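Flagellin hook IN motif family (Aeromonas hydrophila subsp. hydrophila, PDB 6XI1) probably forms part of the long extender region of a bacterial RTX adhesin, a row of calcium-binding beta-sandwich repeats that holds the adhesive end away from the cell. Local coordinates at residues 359-364 / 407-412; 251-256 / 302-307; 145-150 / 196-201; 73-78 / 102-107. One frame throughout, in Å; residues are numbered along the deposited sequence.

Interaction 1: 359-364 / 407-412; sequences NPLLTE and NVDNSK
N359 and N410 meet with their side chains crossed at about a right angle, where two antiparallel strands of a beta-sandwich repeat come together. The two amide planes stand 84° apart. N410 ND2 gives its hydrogen to N359 OD1 at 3.1 Å, and the acceptor lies close to the plane of the N410 amide. In N410, CG is anti to the backbone N (chi1 -170°), which carries the amide across to the loop before strand 361-371. The same ND2 also bonds to D356 OD1, so the buried amide is held from two acceptors. L362 CD2 packs 3.6 Å from N410 OD1, an oxygen that also has a hydrogen-bond partner outside the two segments. The two side chains pass at a slant.

L362 and V408 are a hydrogen-bonded antiparallel pair. Their side chains lie alongside each other and point the same way, with L362 CB 3.7 Å from V408 CG1. V413, in a loop, touches both. On the side away from L362, L361 turns a methyl to the carboxylate of D409, with CD2 3.4 Å from OD1.

P360 follows a cis peptide bond. Its carbonyl takes the backbone N of N410 and extends the strand pairing by one bond into the turn. A water bridges the two segments there: it donates to P360 O at 2.8 Å and accepts from S411 N at 2.7 Å.

Interaction 2: 251-256 / 302-307; sequences ESTPLL and VDNSKV
L256 packs against V302, N304 and V307 where strands 255-265 and 297-303 pair antiparallel in a beta-sandwich repeat. The side chain starts on the same face of the sheet as V302, and its CB lies 3.7 Å from V302 CG1. CG is anti to the carbonyl carbon (chi1 -48°) and passes 3.8 Å from N304 OD1. The chain then forks. CD1 reaches V307 CG2 at 3.8 Å, the two side chains meeting tip to tip. CD2 sits 3.6 Å from N304 OD1, so both methyls border the oxygen end of that amide.

N304 crosses L256 at a slant. Its nitrogen end turns to D250, a ligand of a bound calcium, through a bond from ND2 to OD1. A water accepts from the same ND2 and also meets T253 OG1.

The backbones hold L256 in place. L256 N bonds to V302 O, and V302 N returns a bond to L256 O. One step earlier, P254, which follows a cis peptide bond, offers its carbonyl to N304 N at 2.9 Å. S252 folds back on its own segment: its OG donates to L255 O, at the start of the strand, at 2.7 Å, in the carbonyl plane and on a lone pair.

Interaction 3: 145-150 / 196-201; sequences ESNPTL and VDNSKV
L150 and V196 form an antiparallel hydrogen-bonded pair, with L150 N bonded to V196 O at 2.8 Å and V196 N to L150 O at 3.0 Å. T149 and D197 are the adjoining non-hydrogen-bonded pair. The pairing runs one bond further into the turn, because N198 N donates to P148 O at 2.8 Å. A cis peptide bond precedes P148.

L150 and V196 share a face of the sheet, and L150 CB rests 3.8 Å from V196 CG1. With chi1 at -47°, the leucine CG sits beside the backbone N, and the two methyls then part. CD1 meets V201 CG2 at 3.8 Å, the side chains crossing. CD2 lies 3.6 Å from N198 OD1. T149 and D197 occupy the other face, and T149 CG2 approaches V196 O.

This is the junction of strands 149-159 and 191-197, neighbours in a cadherin-like beta-sandwich repeat, at the end where strand 191-197 gives way to a turn. V201 follows that turn and points back toward L150; its backbone N bonds to N198 O. The loop residues E143 and L181 also touch V201.

N198 is buried. Its ND2 donates to OD1 of D144, a ligand of a bound calcium, and this makes N198 a second-shell residue of the site. The N147 side chain crosses N198 at about a right angle, their amide planes 75° apart. In the loop before the strand, S146 OG donates to T149 O. At the turn, a water donates to P148 O and accepts from S199 N at 2.9 Å.

Interaction 4: 73-78 / 102-107; sequences GALGSL and ETKVET
E106 and K104 of strand 103-111 in a beta-sandwich repeat hold G73, L75 and G76, in the loop that leads into strand 77-80. The strand's two charged side chains bind mainly to the loop's backbone.

The hydrogen bonds to the carboxylate come from successive peptide nitrogens. L75 N meets E106 OE2 at 2.7 Å, almost straight at 172°, and comes from above the carboxylate plane. G76 N meets E106 OE1 at 3.0 Å and uses the syn lone pair. The two bonds together fix how the carboxylate is turned. The E106 side chain leaves the strand on the backbone N side (chi1 -47°) and runs extended beyond CG, which takes the carboxylate across to the loop. Its OE1 also accepts from the hydroxyl of Y88. The buried carboxylate is thus bonded at both oxygens. L75 CB also comes up beside the carboxylate, 3.5 Å from E106 OE2.

The charged contact lies within the strand. K104 NZ makes a salt bridge to E106 OE2 at 2.9 Å, on the anti lone pair. OE2 therefore accepts from both L75 N and the lysine. The nearby ammonium group would probably favour the charged form of the glutamate.

The apolar contact is between L75 and the lysine's own chain. The two cross at about a right angle, with L75 CD1 3.6 Å from K104 CE. Y97 touches both residues.

K104 is straight up to CE and bends only at its last torsion (chi4 -63°). NZ there donates to G73 O at 2.8 Å.

How the interactions relate
The four contacts lie in four successive repeats of one elongated chain, and none touches another. Interactions 1, 2 and 3 are the same strand pair and turn in different repeats. The centres of interactions 3 and 2 are about 53 Å apart, and those of interactions 2 and 1 about 51 Å. Each places an asparagine near a bound calcium: the side chains of N304 and N198 are about 6 Å from one, that of N410 about 8 Å. Interaction 4 belongs to the first repeat and joins a different strand to a loop. The side chain of K104 is about 11 Å from calcium. Interactions 4 and 1 are about 154 Å apart between centres, on opposite sides of the chain's centre.

Interaction 1: 359-364 / 407-412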
loop_
_atom_site.group_PDB
_atom_site.type_symbol
_atom_site.label_atom_id
_atom_site.label_comp_id
_atom_site.label_asym_id
_atom_site.label_seq_id
_atom_site.Cartn_x
_atom_site.Cartn_y
_atom_site.Cartn_z
ATOM N N ASN A 359 -71.688 -8.190 56.968
ATOM C CA ASN A 359 -71.229 -8.177 58.372
ATOM C C ASN A 359 -70.478 -9.477 58.601
ATOM O O ASN A 359 -70.918 -10.512 58.105
ATOM C CB ASN A 359 -72.433 -7.962 59.295
ATOM C CG ASN A 359 -72.027 -7.521 60.681
ATOM O OD1 ASN A 359 -71.596 -6.383 60.886
ATOM N ND2 ASN A 359 -72.157 -8.425 61.635
ATOM N N PRO A 360 -69.312 -9.479 59.290
ATOM C CA PRO A 360 -68.720 -8.267 59.867
ATOM C C PRO A 360 -67.843 -7.392 58.938
ATOM O O PRO A 360 -67.475 -6.295 59.390
ATOM C CB PRO A 360 -67.833 -8.866 60.968
ATOM C CG PRO A 360 -67.334 -10.184 60.382
ATOM C CD PRO A 360 -68.479 -10.679 59.515
ATOM N N LEU A 361 -67.489 -7.870 57.725
ATOM C CA LEU A 361 -66.677 -7.074 56.745
ATOM C C LEU A 361 -67.562 -6.483 55.653
ATOM O O LEU A 361 -68.491 -7.200 55.219
ATOM C CB LEU A 361 -65.644 -7.959 56.057
ATOM C CG LEU A 361 -64.565 -8.556 56.946
ATOM C CD1 LEU A 361 -63.744 -9.556 56.159
ATOM C CD2 LEU A 361 -63.698 -7.462 57.560
ATOM N N LEU A 362 -67.276 -5.241 55.243
ATOM C CA LEU A 362 -67.733 -4.665 53.961
ATOM C C LEU A 362 -66.603 -4.913 52.946
ATOM O O LEU A 362 -65.405 -4.717 53.298
ATOM C CB LEU A 362 -68.034 -3.178 54.113
ATOM C CG LEU A 362 -68.934 -2.769 55.271
ATOM C CD1 LEU A 362 -69.225 -1.294 55.189
ATOM C CD2 LEU A 362 -70.253 -3.545 55.268
ATOM N N THR A 363 -66.935 -5.438 51.771
ATOM C CA THR A 363 -65.903 -5.848 50.791
ATOM C C THR A 363 -66.252 -5.303 49.404
ATOM O O THR A 363 -67.447 -5.121 49.093
ATOM C CB THR A 363 -65.667 -7.352 50.775
ATOM O OG1 THR A 363 -66.752 -7.993 50.106
ATOM C CG2 THR A 363 -65.516 -7.920 52.161
ATOM N N GLU A 364 -65.201 -4.962 48.651
ATOM C CA GLU A 364 -65.343 -4.402 47.291
ATOM C C GLU A 364 -64.182 -4.943 46.455
ATOM O O GLU A 364 -63.082 -5.133 46.986
ATOM C CB GLU A 364 -65.419 -2.880 47.351
ATOM C CG GLU A 364 -65.537 -2.252 45.988
ATOM C CD GLU A 364 -66.828 -2.506 45.223
ATOM O OE1 GLU A 364 -67.248 -3.672 45.073
ATOM O OE2 GLU A 364 -67.380 -1.534 44.741
ATOM N N ASN A 407 -61.362 -4.325 52.017
ATOM C CA ASN A 407 -62.106 -4.831 53.203
ATOM C C ASN A 407 -62.132 -3.720 54.247
ATOM O O ASN A 407 -61.088 -3.089 54.430
ATOM C CB ASN A 407 -61.453 -6.111 53.718
ATOM C CG ASN A 407 -61.814 -7.304 52.862
ATOM O OD1 ASN A 407 -62.981 -7.636 52.743
ATOM N ND2 ASN A 407 -60.853 -7.917 52.208
ATOM N N VAL A 408 -63.283 -3.464 54.869
ATOM C CA VAL A 408 -63.359 -2.580 56.057
ATOM C C VAL A 408 -64.301 -3.242 57.070
ATOM O O VAL A 408 -65.272 -3.870 56.653
ATOM C CB VAL A 408 -63.777 -1.146 55.729
ATOM C CG1 VAL A 408 -65.195 -1.048 55.197
ATOM C CG2 VAL A 408 -63.604 -0.219 56.925
ATOM N N ASP A 409 -63.987 -3.113 58.359
ATOM C CA ASP A 409 -64.879 -3.641 59.421
ATOM C C ASP A 409 -66.139 -2.795 59.440
ATOM O O ASP A 409 -66.052 -1.569 59.629
ATOM C CB ASP A 409 -64.237 -3.590 60.802
ATOM C CG ASP A 409 -63.089 -4.553 60.994
ATOM O OD1 ASP A 409 -63.010 -5.538 60.241
ATOM O OD2 ASP A 409 -62.265 -4.304 61.893
ATOM N N ASN A 410 -67.291 -3.446 59.310
ATOM C CA ASN A 410 -68.598 -2.769 59.422
ATOM C C ASN A 410 -68.671 -1.984 60.745
ATOM O O ASN A 410 -69.214 -0.855 60.731
ATOM C CB ASN A 410 -69.746 -3.768 59.243
ATOM C CG ASN A 410 -71.071 -3.063 59.107
ATOM O OD1 ASN A 410 -71.162 -2.027 58.457
ATOM N ND2 ASN A 410 -72.100 -3.589 59.761
ATOM N N SER A 411 -68.130 -2.523 61.837
ATOM C CA SER A 411 -68.146 -1.840 63.168
ATOM C C SER A 411 -67.510 -0.446 63.090
ATOM O O SER A 411 -67.986 0.462 63.804
ATOM C CB SER A 411 -67.465 -2.672 64.221
ATOM O OG SER A 411 -66.121 -2.946 63.846
ATOM N N LYS A 412 -66.480 -0.254 62.241
ATOM C CA LYS A 412 -65.688 0.999 62.212
ATOM C C LYS A 412 -66.380 2.096 61.391
ATOM O O LYS A 412 -65.934 3.250 61.478
ATOM C CB LYS A 412 -64.282 0.700 61.694
ATOM C CG LYS A 412 -63.465 -0.209 62.608
ATOM C CD LYS A 412 -62.028 -0.336 62.181
ATOM C CE LYS A 412 -61.244 -1.404 62.922
ATOM N NZ LYS A 412 -61.262 -1.192 64.387
HETATM O O HOH W 1 -67.528 -5.156 61.952
#

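Interaction 2: 251-256 / 302-307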
loop_
_atom_site.group_PDB
_atom_site.type_symbol
_atom_site.label_atom_id
_atom_site.label_comp_id
_atom_site.label_asym_id
_atom_site.label_seq_id
_atom_site.Cartn_x
_atom_site.Cartn_y
_atom_site.Cartn_z
ATOM N N GLU A 251 -33.392 11.945 25.300
ATOM C CA GLU A 251 -32.395 12.990 25.642
ATOM C C GLU A 251 -32.671 14.203 24.749
ATOM O O GLU A 251 -32.310 15.324 25.126
ATOM C CB GLU A 251 -30.955 12.482 25.511
ATOM C CG GLU A 251 -30.473 12.431 24.081
ATOM C CD GLU A 251 -29.069 11.916 23.794
ATOM O OE1 GLU A 251 -28.472 11.246 24.657
ATOM O OE2 GLU A 251 -28.600 12.171 22.670
ATOM N N SER A 252 -33.301 13.985 23.607
ATOM C CA SER A 252 -33.661 15.026 22.627
ATOM C C SER A 252 -34.761 14.492 21.721
ATOM O O SER A 252 -35.006 13.278 21.724
ATOM C CB SER A 252 -32.438 15.489 21.849
ATOM O OG SER A 252 -31.825 14.407 21.142
ATOM N N THR A 253 -35.407 15.344 20.941
ATOM C CA THR A 253 -36.546 14.945 20.076
ATOM C C THR A 253 -36.634 15.937 18.943
ATOM O O THR A 253 -36.265 17.093 19.144
ATOM C CB THR A 253 -37.857 14.880 20.881
ATOM O OG1 THR A 253 -38.872 14.428 19.994
ATOM C CG2 THR A 253 -38.248 16.208 21.484
ATOM N N PRO A 254 -37.071 15.554 17.721
ATOM C CA PRO A 254 -37.390 14.171 17.380
ATOM C C PRO A 254 -36.187 13.259 17.062
ATOM O O PRO A 254 -36.436 12.088 16.944
ATOM C CB PRO A 254 -38.274 14.315 16.138
ATOM C CG PRO A 254 -37.711 15.544 15.468
ATOM C CD PRO A 254 -37.300 16.473 16.597
ATOM N N LEU A 255 -34.955 13.764 16.959
ATOM C CA LEU A 255 -33.765 12.895 16.682
ATOM C C LEU A 255 -32.885 12.821 17.906
ATOM O O LEU A 255 -32.784 13.804 18.643
ATOM C CB LEU A 255 -32.941 13.434 15.504
ATOM C CG LEU A 255 -33.702 13.600 14.186
ATOM C CD1 LEU A 255 -32.807 14.243 13.129
ATOM C CD2 LEU A 255 -34.200 12.256 13.692
ATOM N N LEU A 256 -32.277 11.660 18.096
ATOM C CA LEU A 256 -31.104 11.479 18.954
ATOM C C LEU A 256 -29.890 11.535 18.026
ATOM O O LEU A 256 -29.920 10.842 16.953
ATOM C CB LEU A 256 -31.203 10.144 19.669
ATOM C CG LEU A 256 -32.541 9.842 20.337
ATOM C CD1 LEU A 256 -32.445 8.534 21.078
ATOM C CD2 LEU A 256 -32.910 10.957 21.312
ATOM N N VAL A 302 -30.837 8.957 14.971
ATOM C CA VAL A 302 -31.957 7.990 15.040
ATOM C C VAL A 302 -33.223 8.719 15.485
ATOM O O VAL A 302 -33.150 9.574 16.389
ATOM C CB VAL A 302 -31.605 6.810 15.964
ATOM C CG1 VAL A 302 -31.342 7.201 17.401
ATOM C CG2 VAL A 302 -32.637 5.703 15.922
ATOM N N ASP A 303 -34.340 8.344 14.902
ATOM C CA ASP A 303 -35.668 8.840 15.340
ATOM C C ASP A 303 -35.919 8.375 16.774
ATOM O O ASP A 303 -35.929 7.164 17.022
ATOM C CB ASP A 303 -36.784 8.361 14.433
ATOM C CG ASP A 303 -36.657 8.889 13.025
ATOM O OD1 ASP A 303 -35.877 9.839 12.853
ATOM O OD2 ASP A 303 -37.334 8.332 12.130
ATOM N N ASN A 304 -36.119 9.318 17.691
ATOM C CA ASN A 304 -36.450 9.014 19.113
ATOM C C ASN A 304 -37.659 8.070 19.174
ATOM O O ASN A 304 -37.762 7.228 20.108
ATOM C CB ASN A 304 -36.637 10.318 19.905
ATOM C CG ASN A 304 -36.767 10.070 21.377
ATOM O OD1 ASN A 304 -35.989 9.294 21.947
ATOM N ND2 ASN A 304 -37.704 10.773 22.006
ATOM N N SER A 305 -38.601 8.215 18.268
ATOM C CA SER A 305 -39.864 7.445 18.318
ATOM C C SER A 305 -39.568 5.951 18.140
ATOM O O SER A 305 -40.319 5.138 18.693
ATOM C CB SER A 305 -40.842 7.924 17.287
ATOM O OG SER A 305 -40.337 7.627 15.995
ATOM N N LYS A 306 -38.463 5.596 17.483
ATOM C CA LYS A 306 -38.131 4.183 17.156
ATOM C C LYS A 306 -37.479 3.475 18.348
ATOM O O LYS A 306 -37.376 2.240 18.291
ATOM C CB LYS A 306 -37.200 4.123 15.947
ATOM C CG LYS A 306 -37.899 4.488 14.648
ATOM C CD LYS A 306 -36.987 4.461 13.446
ATOM C CE LYS A 306 -37.749 4.832 12.179
ATOM N NZ LYS A 306 -36.798 5.011 11.058
ATOM N N VAL A 307 -37.044 4.210 19.386
ATOM C CA VAL A 307 -36.295 3.560 20.500
ATOM C C VAL A 307 -37.112 3.604 21.793
ATOM O O VAL A 307 -36.565 3.226 22.850
ATOM C CB VAL A 307 -34.899 4.190 20.681
ATOM C CG1 VAL A 307 -34.136 4.096 19.360
ATOM C CG2 VAL A 307 -34.950 5.618 21.188
HETATM O O HOH W 2 -39.631 12.037 19.677
HETATM O O HOH W 3 -38.850 10.856 16.825
#

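Interaction 3: 145-150 / 196-201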
loop_
_atom_site.group_PDB
_atom_site.type_symbol
_atom_site.label_atom_id
_atom_site.label_comp_id
_atom_site.label_asym_id
_atom_site.label_seq_id
_atom_site.Cartn_x
_atom_site.Cartn_y
_atom_site.Cartn_z
ATOM N N GLU A 145 7.528 -7.674 -1.599
ATOM C CA GLU A 145 7.724 -9.060 -2.138
ATOM C C GLU A 145 8.686 -9.811 -1.209
ATOM O O GLU A 145 8.664 -11.023 -1.207
ATOM C CB GLU A 145 8.184 -9.039 -3.583
ATOM C CG GLU A 145 9.634 -8.666 -3.775
ATOM C CD GLU A 145 10.164 -8.732 -5.222
ATOM O OE1 GLU A 145 9.445 -8.302 -6.178
ATOM O OE2 GLU A 145 11.282 -9.236 -5.383
ATOM N N SER A 146 9.515 -9.096 -0.439
ATOM C CA SER A 146 10.477 -9.654 0.538
ATOM C C SER A 146 10.829 -8.552 1.532
ATOM O O SER A 146 10.385 -7.370 1.359
ATOM C CB SER A 146 11.759 -10.177 -0.108
ATOM O OG SER A 146 12.320 -9.239 -1.053
ATOM N N ASN A 147 11.536 -8.909 2.581
ATOM C CA ASN A 147 11.801 -7.935 3.662
ATOM C C ASN A 147 13.024 -8.452 4.409
ATOM O O ASN A 147 13.016 -9.628 4.774
ATOM C CB ASN A 147 10.545 -7.853 4.541
ATOM C CG ASN A 147 10.547 -6.627 5.427
ATOM O OD1 ASN A 147 10.480 -6.747 6.642
ATOM N ND2 ASN A 147 10.676 -5.468 4.817
ATOM N N PRO A 148 14.007 -7.612 4.777
ATOM C CA PRO A 148 13.932 -6.144 4.589
ATOM C C PRO A 148 14.395 -5.632 3.204
ATOM O O PRO A 148 14.338 -4.449 2.951
ATOM C CB PRO A 148 14.883 -5.658 5.701
ATOM C CG PRO A 148 15.975 -6.748 5.744
ATOM C CD PRO A 148 15.189 -8.028 5.543
ATOM N N THR A 149 14.928 -6.505 2.357
ATOM C CA THR A 149 15.531 -6.125 1.062
ATOM C C THR A 149 14.742 -6.716 -0.104
ATOM O O THR A 149 14.384 -7.900 0.004
ATOM C CB THR A 149 16.968 -6.658 0.962
ATOM O OG1 THR A 149 17.605 -6.072 2.087
ATOM C CG2 THR A 149 17.675 -6.255 -0.294
ATOM N N LEU A 150 14.502 -5.915 -1.141
ATOM C CA LEU A 150 13.976 -6.380 -2.451
ATOM C C LEU A 150 15.178 -6.580 -3.380
ATOM O O LEU A 150 16.076 -5.717 -3.466
ATOM C CB LEU A 150 13.021 -5.369 -3.070
ATOM C CG LEU A 150 11.968 -4.812 -2.128
ATOM C CD1 LEU A 150 11.064 -3.887 -2.866
ATOM C CD2 LEU A 150 11.183 -5.908 -1.447
ATOM N N VAL A 196 17.169 -2.988 -3.037
ATOM C CA VAL A 196 16.564 -1.776 -2.422
ATOM C C VAL A 196 15.949 -2.174 -1.087
ATOM O O VAL A 196 15.369 -3.245 -0.911
ATOM C CB VAL A 196 15.601 -1.070 -3.386
ATOM C CG1 VAL A 196 14.401 -1.935 -3.724
ATOM C CG2 VAL A 196 15.131 0.297 -2.822
ATOM N N ASP A 197 16.057 -1.258 -0.116
ATOM C CA ASP A 197 15.405 -1.446 1.189
ATOM C C ASP A 197 13.878 -1.368 0.969
ATOM O O ASP A 197 13.394 -0.338 0.489
ATOM C CB ASP A 197 15.880 -0.373 2.166
ATOM C CG ASP A 197 17.356 -0.499 2.593
ATOM O OD1 ASP A 197 18.011 -1.510 2.264
ATOM O OD2 ASP A 197 17.833 0.385 3.305
ATOM N N ASN A 198 13.147 -2.369 1.415
ATOM C CA ASN A 198 11.665 -2.425 1.319
ATOM C C ASN A 198 11.048 -1.257 2.084
ATOM O O ASN A 198 10.045 -0.727 1.601
ATOM C CB ASN A 198 11.139 -3.732 1.881
ATOM C CG ASN A 198 9.678 -3.956 1.615
ATOM O OD1 ASN A 198 9.199 -3.650 0.520
ATOM N ND2 ASN A 198 9.020 -4.546 2.598
ATOM N N SER A 199 11.677 -0.821 3.175
ATOM C CA SER A 199 11.224 0.381 3.956
ATOM C C SER A 199 11.125 1.628 3.084
ATOM O O SER A 199 10.255 2.479 3.361
ATOM C CB SER A 199 12.089 0.596 5.188
ATOM O OG SER A 199 13.393 0.936 4.788
ATOM N N LYS A 200 11.963 1.770 2.081
ATOM C CA LYS A 200 12.127 2.991 1.274
ATOM C C LYS A 200 11.084 3.027 0.153
ATOM O O LYS A 200 11.022 4.069 -0.483
ATOM C CB LYS A 200 13.541 3.131 0.718
ATOM C CG LYS A 200 14.607 3.304 1.799
ATOM C CD LYS A 200 15.928 3.609 1.163
ATOM C CE LYS A 200 17.132 3.644 2.082
ATOM N NZ LYS A 200 16.741 4.088 3.421
ATOM N N VAL A 201 10.371 1.936 -0.150
ATOM C CA VAL A 201 9.426 1.951 -1.308
ATOM C C VAL A 201 7.976 1.894 -0.811
ATOM O O VAL A 201 7.052 1.857 -1.664
ATOM C CB VAL A 201 9.781 0.845 -2.324
ATOM C CG1 VAL A 201 11.213 0.998 -2.823
ATOM C CG2 VAL A 201 9.560 -0.514 -1.780
HETATM O O HOH W 4 13.597 -2.492 4.600
#

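Interaction 4: 73-78 / 102-107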
loop_
_atom_site.group_PDB
_atom_site.type_symbol
_atom_site.label_atom_id
_atom_site.label_comp_id
_atom_site.label_asym_id
_atom_site.label_seq_id
_atom_site.Cartn_x
_atom_site.Cartn_y
_atom_site.Cartn_z
ATOM N N GLY A 73 54.874 -14.622 -38.905
ATOM C CA GLY A 73 53.627 -14.114 -38.311
ATOM C C GLY A 73 53.282 -12.707 -38.782
ATOM O O GLY A 73 52.440 -12.059 -38.133
ATOM N N ALA A 74 53.854 -12.256 -39.902
ATOM C CA ALA A 74 53.404 -11.043 -40.626
ATOM C C ALA A 74 51.987 -11.272 -41.131
ATOM O O ALA A 74 51.743 -12.301 -41.746
ATOM C CB ALA A 74 54.307 -10.727 -41.797
ATOM N N LEU A 75 51.100 -10.307 -40.906
ATOM C CA LEU A 75 49.726 -10.292 -41.454
ATOM C C LEU A 75 49.705 -9.586 -42.812
ATOM O O LEU A 75 48.816 -9.889 -43.631
ATOM C CB LEU A 75 48.863 -9.521 -40.453
ATOM C CG LEU A 75 48.796 -10.156 -39.060
ATOM C CD1 LEU A 75 48.045 -9.236 -38.111
ATOM C CD2 LEU A 75 48.127 -11.518 -39.131
ATOM N N GLY A 76 50.592 -8.616 -43.003
ATOM C CA GLY A 76 50.627 -7.825 -44.249
ATOM C C GLY A 76 51.566 -8.464 -45.259
ATOM O O GLY A 76 52.172 -9.524 -44.965
ATOM N N SER A 77 51.708 -7.831 -46.413
ATOM C CA SER A 77 52.662 -8.280 -47.455
ATOM C C SER A 77 53.295 -7.029 -48.059
ATOM O O SER A 77 52.677 -5.931 -47.972
ATOM C CB SER A 77 51.982 -9.136 -48.469
ATOM O OG SER A 77 50.961 -8.410 -49.140
ATOM N N LEU A 78 54.514 -7.164 -48.570
ATOM C CA LEU A 78 55.201 -6.043 -49.244
ATOM C C LEU A 78 55.645 -6.498 -50.639
ATOM O O LEU A 78 56.182 -7.603 -50.736
ATOM C CB LEU A 78 56.369 -5.624 -48.355
ATOM C CG LEU A 78 57.192 -4.456 -48.880
ATOM C CD1 LEU A 78 57.644 -3.579 -47.746
ATOM C CD2 LEU A 78 58.389 -4.956 -49.692
ATOM N N GLU A 102 48.280 -0.162 -29.249
ATOM C CA GLU A 102 49.054 -1.436 -29.254
ATOM C C GLU A 102 49.732 -1.574 -30.623
ATOM O O GLU A 102 49.078 -1.312 -31.613
ATOM C CB GLU A 102 48.147 -2.624 -28.969
ATOM C CG GLU A 102 48.866 -3.963 -28.927
ATOM C CD GLU A 102 47.972 -5.167 -28.639
ATOM O OE1 GLU A 102 46.779 -4.944 -28.376
ATOM O OE2 GLU A 102 48.466 -6.339 -28.718
ATOM N N THR A 103 51.009 -1.929 -30.667
ATOM C CA THR A 103 51.806 -1.949 -31.924
ATOM C C THR A 103 52.113 -3.389 -32.320
ATOM O O THR A 103 52.299 -4.247 -31.461
ATOM C CB THR A 103 53.078 -1.088 -31.841
ATOM O OG1 THR A 103 53.926 -1.588 -30.826
ATOM C CG2 THR A 103 52.801 0.374 -31.569
ATOM N N LYS A 104 52.154 -3.638 -33.615
ATOM C CA LYS A 104 52.681 -4.897 -34.198
ATOM C C LYS A 104 53.714 -4.517 -35.263
ATOM O O LYS A 104 53.361 -3.739 -36.182
ATOM C CB LYS A 104 51.555 -5.723 -34.806
ATOM C CG LYS A 104 51.981 -7.075 -35.354
ATOM C CD LYS A 104 50.880 -7.777 -36.045
ATOM C CE LYS A 104 51.117 -9.263 -36.171
ATOM N NZ LYS A 104 52.312 -9.550 -36.989
ATOM N N VAL A 105 54.934 -5.036 -35.156
ATOM C CA VAL A 105 56.046 -4.630 -36.071
ATOM C C VAL A 105 56.297 -5.803 -37.000
ATOM O O VAL A 105 56.419 -6.935 -36.493
ATOM C CB VAL A 105 57.294 -4.192 -35.291
ATOM C CG1 VAL A 105 58.487 -3.995 -36.207
ATOM C CG2 VAL A 105 57.003 -2.918 -34.512
ATOM N N GLU A 106 56.267 -5.549 -38.312
ATOM C CA GLU A 106 56.504 -6.571 -39.344
ATOM C C GLU A 106 57.662 -6.091 -40.214
ATOM O O GLU A 106 57.762 -4.868 -40.477
ATOM C CB GLU A 106 55.256 -6.800 -40.190
ATOM C CG GLU A 106 53.997 -6.968 -39.365
ATOM C CD GLU A 106 52.783 -7.449 -40.139
ATOM O OE1 GLU A 106 52.661 -7.155 -41.354
ATOM O OE2 GLU A 106 51.962 -8.137 -39.520
ATOM N N THR A 107 58.505 -7.026 -40.639
ATOM C CA THR A 107 59.705 -6.718 -41.464
ATOM C C THR A 107 59.643 -7.507 -42.756
ATOM O O THR A 107 59.141 -8.607 -42.753
ATOM C CB THR A 107 61.012 -7.039 -40.737
ATOM O OG1 THR A 107 60.931 -8.445 -40.541
ATOM C CG2 THR A 107 61.181 -6.233 -39.474
#